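Local coordinates for protein cyclase (Uncultured organism, PDB 5IBZ) that belongs to the cyclase family, may have arylformamidase activity, and binds acetylphosphate, at residues B[43-53]-B[291-301]; B[201-211]-B[282-290]. All coordinates share one frame; numbering follows the deposited sequence.

How the contacts relate
A single helix, 286-295, serves both contacts, and the mixed sheet beside it is reached by both, which illustrates how one element can tie distant parts of a chain together. Contact 1 pairs segment 43-53 near the start of the chain with 291-301 near its end, so the sequence separation of contact 2, between 201-211 and 282-290, falls wholly within that of contact 1. Their centres lie about 17 Å apart, and they meet through Leu-288, whose methyls touch the rings of Phe-53 and Phe-300. Contact 2 is the more central and is nearer one acetylphosphate, whereas contact 1 lies toward the periphery, where a second subunit packs.

Contact 1: B[43-53]-B[291-301]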
loop_
_atom_site.group_PDB
_atom_site.type_symbol
_atom_site.label_atom_id
_atom_site.label_comp_id
_atom_site.label_asym_id
_atom_site.label_seq_id
_atom_site.Cartn_x
_atom_site.Cartn_y
_atom_site.Cartn_z
ATOM N N ALA B 43 34.465 12.543 -14.265
ATOM C CA ALA B 43 34.137 11.401 -13.437
ATOM C C ALA B 43 34.216 10.107 -14.246
ATOM O O ALA B 43 34.694 9.077 -13.757
ATOM C CB ALA B 43 32.747 11.576 -12.836
ATOM N N ALA B 44 33.750 10.155 -15.490
ATOM C CA ALA B 44 33.788 8.978 -16.354
ATOM C C ALA B 44 35.203 8.475 -16.581
ATOM O O ALA B 44 35.412 7.274 -16.813
ATOM C CB ALA B 44 33.137 9.268 -17.683
ATOM N N ARG B 45 36.193 9.365 -16.556
ATOM C CA ARG B 45 37.582 8.952 -16.767
ATOM C C ARG B 45 38.101 8.113 -15.590
ATOM O O ARG B 45 39.149 7.457 -15.686
ATOM C CB ARG B 45 38.478 10.181 -16.984
ATOM C CG ARG B 45 38.127 11.026 -18.213
ATOM C CD ARG B 45 38.335 10.303 -19.555
ATOM N NE ARG B 45 37.298 9.340 -19.912
ATOM C CZ ARG B 45 36.064 9.629 -20.317
ATOM N NH1 ARG B 45 35.247 8.638 -20.618
ATOM N NH2 ARG B 45 35.618 10.881 -20.384
ATOM N N LEU B 46 37.371 8.128 -14.480
ATOM C CA LEU B 46 37.741 7.285 -13.331
ATOM C C LEU B 46 37.304 5.827 -13.501
ATOM O O LEU B 46 37.662 4.972 -12.678
ATOM C CB LEU B 46 37.138 7.832 -12.035
ATOM C CG LEU B 46 37.553 9.254 -11.712
ATOM C CD1 LEU B 46 36.866 9.700 -10.421
ATOM C CD2 LEU B 46 39.062 9.379 -11.618
ATOM N N ILE B 47 36.547 5.540 -14.554
ATOM C CA ILE B 47 36.143 4.167 -14.842
ATOM C C ILE B 47 37.301 3.521 -15.622
ATOM O O ILE B 47 37.390 3.597 -16.858
ATOM C CB ILE B 47 34.807 4.097 -15.609
ATOM C CG1 ILE B 47 33.695 4.765 -14.777
ATOM C CG2 ILE B 47 34.427 2.649 -15.885
ATOM C CD1 ILE B 47 32.346 4.861 -15.453
ATOM N N GLN B 48 38.197 2.884 -14.876
ATOM C CA GLN B 48 39.435 2.334 -15.401
ATOM C C GLN B 48 39.485 0.804 -15.319
ATOM O O GLN B 48 40.141 0.140 -16.126
ATOM C CB GLN B 48 40.602 2.960 -14.630
ATOM C CG GLN B 48 40.659 4.480 -14.824
ATOM C CD GLN B 48 41.509 5.217 -13.805
ATOM O OE1 GLN B 48 42.181 4.613 -12.966
ATOM N NE2 GLN B 48 41.483 6.547 -13.881
ATOM N N THR B 49 38.833 0.264 -14.292
ATOM C CA THR B 49 38.831 -1.175 -14.054
ATOM C C THR B 49 37.481 -1.836 -14.324
ATOM O O THR B 49 37.411 -3.048 -14.547
ATOM C CB THR B 49 39.226 -1.521 -12.607
ATOM O OG1 THR B 49 38.214 -1.042 -11.707
ATOM C CG2 THR B 49 40.567 -0.923 -12.246
ATOM N N GLY B 50 36.409 -1.049 -14.258
ATOM C CA GLY B 50 35.057 -1.559 -14.415
ATOM C C GLY B 50 34.488 -2.288 -13.212
ATOM O O GLY B 50 33.445 -2.928 -13.324
ATOM N N LYS B 51 35.183 -2.236 -12.075
ATOM C CA LYS B 51 34.640 -2.737 -10.815
ATOM C C LYS B 51 33.390 -1.941 -10.486
ATOM O O LYS B 51 33.338 -0.727 -10.732
ATOM C CB LYS B 51 35.649 -2.630 -9.675
ATOM C CG LYS B 51 36.880 -3.515 -9.838
ATOM C CD LYS B 51 37.746 -3.569 -8.577
ATOM C CE LYS B 51 38.431 -2.239 -8.331
ATOM N NZ LYS B 51 39.411 -2.360 -7.213
ATOM N N THR B 52 32.376 -2.642 -9.983
ATOM C CA THR B 52 31.111 -2.020 -9.593
ATOM C C THR B 52 30.698 -2.462 -8.200
ATOM O O THR B 52 30.913 -3.615 -7.816
ATOM C CB THR B 52 29.966 -2.357 -10.583
ATOM O OG1 THR B 52 29.813 -3.789 -10.701
ATOM C CG2 THR B 52 30.226 -1.730 -11.953
ATOM N N PHE B 53 30.082 -1.537 -7.468
ATOM C CA PHE B 53 29.566 -1.796 -6.128
ATOM C C PHE B 53 28.200 -1.154 -5.952
ATOM O O PHE B 53 28.039 0.028 -6.194
ATOM C CB PHE B 53 30.526 -1.250 -5.064
ATOM C CG PHE B 53 31.897 -1.829 -5.169
ATOM C CD1 PHE B 53 32.192 -2.994 -4.524
ATOM C CD2 PHE B 53 32.861 -1.234 -5.956
ATOM C CE1 PHE B 53 33.447 -3.555 -4.628
ATOM C CE2 PHE B 53 34.126 -1.809 -6.051
ATOM C CZ PHE B 53 34.394 -2.956 -5.398
ATOM N N ASP B 291 37.202 -2.310 -0.697
ATOM C CA ASP B 291 37.854 -2.243 -2.000
ATOM C C ASP B 291 38.765 -1.020 -2.073
ATOM O O ASP B 291 39.882 -1.118 -2.567
ATOM C CB ASP B 291 36.816 -2.227 -3.126
ATOM C CG ASP B 291 37.463 -2.179 -4.501
ATOM O OD1 ASP B 291 37.948 -3.236 -4.939
ATOM O OD2 ASP B 291 37.495 -1.092 -5.120
ATOM N N CYS B 292 38.286 0.129 -1.601
ATOM C CA CYS B 292 39.105 1.350 -1.623
ATOM C C CYS B 292 40.355 1.219 -0.742
ATOM O O CYS B 292 41.412 1.758 -1.073
ATOM C CB CYS B 292 38.281 2.559 -1.188
ATOM S SG CYS B 292 36.933 2.994 -2.328
ATOM N N ALA B 293 40.251 0.506 0.375
ATOM C CA ALA B 293 41.408 0.290 1.227
ATOM C C ALA B 293 42.458 -0.549 0.509
ATOM O O ALA B 293 43.661 -0.323 0.669
ATOM C CB ALA B 293 40.998 -0.367 2.553
ATOM N N GLN B 294 42.005 -1.467 -0.333
ATOM C CA GLN B 294 42.903 -2.355 -1.060
ATOM C C GLN B 294 43.543 -1.722 -2.304
ATOM O O GLN B 294 44.705 -2.021 -2.610
ATOM C CB GLN B 294 42.158 -3.635 -1.472
ATOM C CG GLN B 294 42.224 -4.730 -0.428
ATOM C CD GLN B 294 41.101 -5.744 -0.561
ATOM O OE1 GLN B 294 40.406 -5.801 -1.579
ATOM N NE2 GLN B 294 40.911 -6.546 0.478
ATOM N N ASP B 295 42.826 -0.863 -3.030
ATOM C CA ASP B 295 43.422 -0.281 -4.241
ATOM C C ASP B 295 43.811 1.179 -4.089
ATOM O O ASP B 295 44.459 1.726 -4.969
ATOM C CB ASP B 295 42.518 -0.487 -5.483
ATOM C CG ASP B 295 41.255 0.385 -5.525
ATOM O OD1 ASP B 295 41.047 1.269 -4.679
ATOM O OD2 ASP B 295 40.462 0.170 -6.485
ATOM N N GLY B 296 43.493 1.782 -2.942
ATOM C CA GLY B 296 43.890 3.145 -2.659
ATOM C C GLY B 296 43.155 4.234 -3.423
ATOM O O GLY B 296 43.550 5.399 -3.368
ATOM N N ARG B 297 42.098 3.865 -4.136
ATOM C CA ARG B 297 41.312 4.829 -4.903
ATOM C C ARG B 297 39.984 5.063 -4.241
ATOM O O ARG B 297 39.169 4.155 -4.182
ATOM C CB ARG B 297 41.079 4.326 -6.316
ATOM C CG ARG B 297 42.344 4.120 -7.126
ATOM C CD ARG B 297 42.003 3.637 -8.521
ATOM N NE ARG B 297 41.148 4.589 -9.228
ATOM C CZ ARG B 297 40.208 4.264 -10.114
ATOM N NH1 ARG B 297 39.974 2.996 -10.443
ATOM N NH2 ARG B 297 39.507 5.228 -10.687
ATOM N N TYR B 298 39.767 6.276 -3.736
ATOM C CA TYR B 298 38.528 6.621 -3.050
ATOM C C TYR B 298 37.603 7.521 -3.882
ATOM O O TYR B 298 36.521 7.901 -3.428
ATOM C CB TYR B 298 38.864 7.302 -1.733
ATOM C CG TYR B 298 39.427 6.347 -0.707
ATOM C CD1 TYR B 298 40.767 6.004 -0.694
ATOM C CD2 TYR B 298 38.592 5.800 0.244
ATOM C CE1 TYR B 298 41.245 5.114 0.273
ATOM C CE2 TYR B 298 39.058 4.937 1.192
ATOM C CZ TYR B 298 40.359 4.583 1.193
ATOM O OH TYR B 298 40.773 3.696 2.166
ATOM N N GLU B 299 38.060 7.877 -5.085
ATOM C CA GLU B 299 37.275 8.680 -6.020
ATOM C C GLU B 299 36.797 7.801 -7.152
ATOM O O GLU B 299 37.561 6.991 -7.691
ATOM C CB GLU B 299 38.090 9.852 -6.579
ATOM C CG GLU B 299 38.642 10.796 -5.522
ATOM C CD GLU B 299 40.152 10.688 -5.350
ATOM O OE1 GLU B 299 40.744 9.710 -5.845
ATOM O OE2 GLU B 299 40.750 11.595 -4.724
ATOM N N PHE B 300 35.524 7.934 -7.514
ATOM C CA PHE B 300 34.940 7.028 -8.493
ATOM C C PHE B 300 33.792 7.683 -9.238
ATOM O O PHE B 300 33.381 8.810 -8.920
ATOM C CB PHE B 300 34.440 5.760 -7.804
ATOM C CG PHE B 300 33.654 6.045 -6.552
ATOM C CD1 PHE B 300 32.308 6.334 -6.611
ATOM C CD2 PHE B 300 34.280 6.066 -5.324
ATOM C CE1 PHE B 300 31.604 6.611 -5.468
ATOM C CE2 PHE B 300 33.582 6.346 -4.182
ATOM C CZ PHE B 300 32.239 6.628 -4.252
ATOM N N PHE B 301 33.300 6.984 -10.250
ATOM C CA PHE B 301 32.086 7.409 -10.938
ATOM C C PHE B 301 30.908 6.863 -10.147
ATOM O O PHE B 301 30.894 5.696 -9.772
ATOM C CB PHE B 301 32.073 6.924 -12.393
ATOM C CG PHE B 301 30.864 7.341 -13.186
ATOM C CD1 PHE B 301 29.705 6.570 -13.175
ATOM C CD2 PHE B 301 30.909 8.478 -13.960
ATOM C CE1 PHE B 301 28.602 6.951 -13.940
ATOM C CE2 PHE B 301 29.800 8.875 -14.711
ATOM C CZ PHE B 301 28.657 8.097 -14.702
#
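Lys-51 reaches two acidic side chains of helix 286-295 at once, its NZ making salt bridges of 2.8 Å to Asp-291 OD1, on the syn lone pair, and 2.8 Å to Asp-295 OD2, which it meets from above the carboxylate plane. Lys-323 pairs with both carboxylates too and extends this network. Shortening Lys-51 to an alanine would remove the amine, and is likely to leave Lys-323 to balance both acids and to open a gap beside Asp-291. Asp-295 has a further task: its OD1 accepts from Arg-297 N in an Asx turn just past the helix end. Arg-297 then sends NH2 to the carbonyl O of Leu-46, a 2.7 Å hydrogen bond lying in both the carbonyl and guanidinium planes and nearly straight at 166°, while NH1 makes a salt bridge to the terminal carboxylate of Lys-323. In one of its two conformers Gln-48 lays its amide over one guanidinium face, the planes 9° apart and OE1 3.4 Å above the centre, while NE2 turns back to Arg-45 O.

Farther out, the Phe-53 ring brings CZ to 3.3 Å from Asp-291 CG. Leu-46 rests CD1 on the backbone of Glu-299 and Phe-300. A chi1 of -179° swings the Phe-301 ring away from its own backbone N and beside helix 37-44: Ala-43 C and Ala-44 N lie at its edge, Ala-43 CB touches CD2, and Ile-47 CD1 lies 3.7 Å from CG. The ring also meets Phe-301 of the second subunit. In the mixed sheet strand 320-322 separates 52-54 from 299-303, whose other flank is strand 158-163.

Contact 2: B[201-211]-B[282-290]; sequences VIRTGLVESWY and IWWLEELAK
Val-201 presses CG1 against both methyls of Leu-285, tightly at 3.4 Å to CD2, while its CG2 approaches CZ3 of Trp-283, an indole whose NE1 is bonded to Gln-113 O. Next along the strand, the carbonyl O of Ile-202 sits 3.3 Å from Leu-285 CD1. Arg-203 is extended from CG to NE, and its chi1 of 178° carries CD alongside Ala-289 CB. Its guanidinium holds Glu-208 in a side-on salt bridge, with hydrogen bonds NE to OE2 and NH2 to OE1, each 2.9 Å, while NH1 pairs with Asp-163.

Beyond strand 199-203, a parallel member of the mixed sheet, the chain passes through an ST turn, Thr-204 OG1 accepting from Leu-206 N, into a 3-10 segment packed mainly against the loop 282-285 that leads into helix 286-295. From there Val-207 directs CG1 to Trp-284 CE3, 3.6 Å away, and also covers the carbonyl O of Trp-283, a buried acceptor with no partner. Glu-208 touches Trp-284 CH2 through CG, and a water that donates to its OE2 accepts from Leu-285 N. Its OE1 lies 3.7 Å from Glu-286 OE1, a like-charge approach that Arg-203 probably eases. Last, Tyr-211 brings CE2 to 4.4 Å from Trp-284 CZ3.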
loop_
_atom_site.group_PDB
_atom_site.type_symbol
_atom_site.label_atom_id
_atom_site.label_comp_id
_atom_site.label_asym_id
_atom_site.label_seq_id
_atom_site.Cartn_x
_atom_site.Cartn_y
_atom_site.Cartn_z
ATOM N N VAL B 201 30.456 10.616 0.145
ATOM C CA VAL B 201 29.848 9.432 0.712
ATOM C C VAL B 201 30.633 9.074 1.977
ATOM O O VAL B 201 31.846 8.813 1.907
ATOM C CB VAL B 201 29.866 8.267 -0.316
ATOM C CG1 VAL B 201 29.286 7.047 0.259
ATOM C CG2 VAL B 201 29.114 8.679 -1.598
ATOM N N ILE B 202 29.965 9.124 3.131
ATOM C CA ILE B 202 30.621 9.004 4.437
ATOM C C ILE B 202 30.336 7.668 5.094
ATOM O O ILE B 202 29.155 7.333 5.348
ATOM C CB ILE B 202 30.156 10.119 5.397
ATOM C CG1 ILE B 202 30.345 11.486 4.727
ATOM C CG2 ILE B 202 30.918 10.056 6.728
ATOM C CD1 ILE B 202 29.758 12.633 5.526
ATOM N N ARG B 203 31.390 6.900 5.368
ATOM C CA ARG B 203 31.236 5.654 6.126
ATOM C C ARG B 203 31.383 5.892 7.630
ATOM O O ARG B 203 32.485 6.243 8.119
ATOM C CB ARG B 203 32.244 4.592 5.675
ATOM C CG ARG B 203 32.117 3.306 6.494
ATOM C CD ARG B 203 32.761 2.097 5.810
ATOM N NE ARG B 203 32.653 0.891 6.634
ATOM C CZ ARG B 203 33.637 0.372 7.364
ATOM N NH1 ARG B 203 34.833 0.941 7.422
ATOM N NH2 ARG B 203 33.407 -0.724 8.054
ATOM N N THR B 204 30.249 5.703 8.316
ATOM C CA THR B 204 30.115 5.764 9.773
ATOM C C THR B 204 30.020 4.393 10.436
ATOM O O THR B 204 30.171 4.263 11.663
ATOM C CB THR B 204 28.846 6.505 10.214
ATOM O OG1 THR B 204 27.708 5.643 10.059
ATOM C CG2 THR B 204 28.648 7.791 9.455
ATOM N N GLY B 205 29.721 3.391 9.627
ATOM C CA GLY B 205 29.595 2.016 10.093
ATOM C C GLY B 205 28.251 1.676 10.718
ATOM O O GLY B 205 27.992 0.513 11.024
ATOM N N LEU B 206 27.384 2.666 10.925
ATOM C CA LEU B 206 26.225 2.431 11.783
ATOM C C LEU B 206 25.307 1.323 11.241
ATOM O O LEU B 206 24.890 0.431 12.004
ATOM C CB LEU B 206 25.438 3.730 11.997
ATOM C CG LEU B 206 24.258 3.605 12.970
ATOM C CD1 LEU B 206 24.734 3.271 14.370
ATOM C CD2 LEU B 206 23.360 4.853 12.988
ATOM N N VAL B 207 25.003 1.345 9.942
ATOM C CA VAL B 207 24.086 0.364 9.374
ATOM C C VAL B 207 24.668 -1.063 9.436
ATOM O O VAL B 207 23.919 -2.054 9.402
ATOM C CB VAL B 207 23.704 0.735 7.912
ATOM C CG1 VAL B 207 24.896 0.614 6.996
ATOM C CG2 VAL B 207 22.559 -0.103 7.415
ATOM N N GLU B 208 25.983 -1.178 9.606
ATOM C CA GLU B 208 26.639 -2.491 9.659
ATOM C C GLU B 208 26.357 -3.217 10.968
ATOM O O GLU B 208 26.705 -4.400 11.119
ATOM C CB GLU B 208 28.150 -2.338 9.452
ATOM C CG GLU B 208 28.493 -1.783 8.078
ATOM C CD GLU B 208 29.966 -1.370 7.903
ATOM O OE1 GLU B 208 30.818 -1.767 8.733
ATOM O OE2 GLU B 208 30.248 -0.668 6.906
ATOM N N SER B 209 25.739 -2.511 11.907
ATOM C CA SER B 209 25.390 -3.095 13.198
ATOM C C SER B 209 23.916 -3.492 13.307
ATOM O O SER B 209 23.526 -4.128 14.277
ATOM C CB SER B 209 25.744 -2.121 14.335
ATOM O OG SER B 209 24.882 -0.978 14.392
ATOM N N TRP B 210 23.106 -3.159 12.311
ATOM C CA TRP B 210 21.656 -3.320 12.435
ATOM C C TRP B 210 21.162 -4.757 12.291
ATOM O O TRP B 210 20.320 -5.225 13.068
ATOM C CB TRP B 210 20.958 -2.450 11.381
ATOM C CG TRP B 210 19.504 -2.782 11.190
ATOM C CD1 TRP B 210 18.958 -3.610 10.245
ATOM C CD2 TRP B 210 18.411 -2.291 11.966
ATOM N NE1 TRP B 210 17.599 -3.660 10.390
ATOM C CE2 TRP B 210 17.236 -2.854 11.434
ATOM C CE3 TRP B 210 18.313 -1.430 13.059
ATOM C CZ2 TRP B 210 15.985 -2.592 11.966
ATOM C CZ3 TRP B 210 17.075 -1.170 13.579
ATOM C CH2 TRP B 210 15.923 -1.747 13.028
ATOM N N TYR B 211 21.642 -5.453 11.271
ATOM C CA TYR B 211 20.969 -6.686 10.847
ATOM C C TYR B 211 21.092 -7.849 11.834
ATOM O O TYR B 211 20.195 -8.694 11.897
ATOM C CB TYR B 211 21.476 -7.064 9.457
ATOM C CG TYR B 211 20.881 -6.161 8.404
ATOM C CD1 TYR B 211 19.599 -6.388 7.924
ATOM C CD2 TYR B 211 21.565 -5.042 7.946
ATOM C CE1 TYR B 211 19.028 -5.554 6.978
ATOM C CE2 TYR B 211 20.995 -4.192 6.994
ATOM C CZ TYR B 211 19.726 -4.464 6.517
ATOM O OH TYR B 211 19.126 -3.634 5.571
ATOM N N ILE B 282 21.080 5.856 4.762
ATOM C CA ILE B 282 20.992 4.384 4.763
ATOM C C ILE B 282 21.664 3.761 3.528
ATOM O O ILE B 282 21.240 2.740 2.975
ATOM C CB ILE B 282 19.519 3.858 4.876
ATOM C CG1 ILE B 282 18.639 4.825 5.695
ATOM C CG2 ILE B 282 19.568 2.481 5.521
ATOM C CD1 ILE B 282 17.237 4.301 6.000
ATOM N N TRP B 283 22.777 4.346 3.120
ATOM C CA TRP B 283 23.608 3.715 2.105
ATOM C C TRP B 283 24.432 2.595 2.748
ATOM O O TRP B 283 24.602 2.561 3.973
ATOM C CB TRP B 283 24.520 4.758 1.425
ATOM C CG TRP B 283 23.799 5.789 0.580
ATOM C CD1 TRP B 283 22.562 6.319 0.801
ATOM C CD2 TRP B 283 24.292 6.415 -0.612
ATOM N NE1 TRP B 283 22.250 7.240 -0.179
ATOM C CE2 TRP B 283 23.296 7.313 -1.060
ATOM C CE3 TRP B 283 25.471 6.290 -1.354
ATOM C CZ2 TRP B 283 23.459 8.095 -2.195
ATOM C CZ3 TRP B 283 25.630 7.072 -2.485
ATOM C CH2 TRP B 283 24.634 7.953 -2.895
ATOM N N TRP B 284 24.918 1.663 1.927
ATOM C CA TRP B 284 25.690 0.511 2.384
ATOM C C TRP B 284 27.082 0.606 1.805
ATOM O O TRP B 284 27.262 0.511 0.587
ATOM C CB TRP B 284 25.040 -0.810 1.954
ATOM C CG TRP B 284 25.809 -1.992 2.469
ATOM C CD1 TRP B 284 26.759 -2.712 1.799
ATOM C CD2 TRP B 284 25.711 -2.569 3.776
ATOM N NE1 TRP B 284 27.263 -3.701 2.614
ATOM C CE2 TRP B 284 26.634 -3.635 3.831
ATOM C CE3 TRP B 284 24.937 -2.283 4.915
ATOM C CZ2 TRP B 284 26.783 -4.430 4.972
ATOM C CZ3 TRP B 284 25.091 -3.071 6.040
ATOM C CH2 TRP B 284 26.014 -4.126 6.061
ATOM N N LEU B 285 28.072 0.811 2.674
ATOM C CA LEU B 285 29.403 1.180 2.220
ATOM C C LEU B 285 30.501 0.187 2.572
ATOM O O LEU B 285 31.667 0.425 2.266
ATOM C CB LEU B 285 29.751 2.556 2.804
ATOM C CG LEU B 285 28.773 3.669 2.402
ATOM C CD1 LEU B 285 29.165 4.993 3.032
ATOM C CD2 LEU B 285 28.669 3.808 0.893
ATOM N N GLU B 286 30.142 -0.912 3.233
ATOM C CA GLU B 286 31.149 -1.836 3.747
ATOM C C GLU B 286 32.037 -2.427 2.654
ATOM O O GLU B 286 33.265 -2.515 2.819
ATOM C CB GLU B 286 30.486 -2.978 4.528
ATOM C CG GLU B 286 31.540 -3.790 5.313
ATOM C CD GLU B 286 30.964 -4.878 6.205
ATOM O OE1 GLU B 286 29.832 -4.735 6.689
ATOM O OE2 GLU B 286 31.671 -5.881 6.440
ATOM N N GLU B 287 31.452 -2.878 1.552
ATOM C CA GLU B 287 32.264 -3.529 0.509
ATOM C C GLU B 287 33.043 -2.526 -0.327
ATOM O O GLU B 287 34.188 -2.792 -0.718
ATOM C CB GLU B 287 31.392 -4.402 -0.395
ATOM C CG GLU B 287 31.148 -5.786 0.205
ATOM C CD GLU B 287 30.480 -5.735 1.571
ATOM O OE1 GLU B 287 31.163 -6.036 2.584
ATOM O OE2 GLU B 287 29.272 -5.403 1.634
ATOM N N LEU B 288 32.430 -1.386 -0.625
ATOM C CA LEU B 288 33.139 -0.316 -1.307
ATOM C C LEU B 288 34.356 0.105 -0.501
ATOM O O LEU B 288 35.447 0.287 -1.055
ATOM C CB LEU B 288 32.232 0.894 -1.543
ATOM C CG LEU B 288 32.921 2.125 -2.154
ATOM C CD1 LEU B 288 33.417 1.859 -3.582
ATOM C CD2 LEU B 288 32.011 3.325 -2.125
ATOM N N ALA B 289 34.185 0.265 0.807
ATOM C CA ALA B 289 35.280 0.749 1.635
ATOM C C ALA B 289 36.425 -0.273 1.692
ATOM O O ALA B 289 37.603 0.105 1.665
ATOM C CB ALA B 289 34.793 1.087 3.025
ATOM N N LYS B 290 36.099 -1.560 1.753
ATOM C CA LYS B 290 37.137 -2.585 1.710
ATOM C C LYS B 290 37.915 -2.512 0.405
ATOM O O LYS B 290 39.144 -2.624 0.397
ATOM C CB LYS B 290 36.529 -3.976 1.888
ATOM C CG LYS B 290 37.545 -5.095 2.080
ATOM C CD LYS B 290 36.820 -6.393 2.375
ATOM C CE LYS B 290 37.774 -7.571 2.486
ATOM N NZ LYS B 290 38.989 -7.244 3.286
HETATM O O HOH W 1 28.360 0.824 5.512
#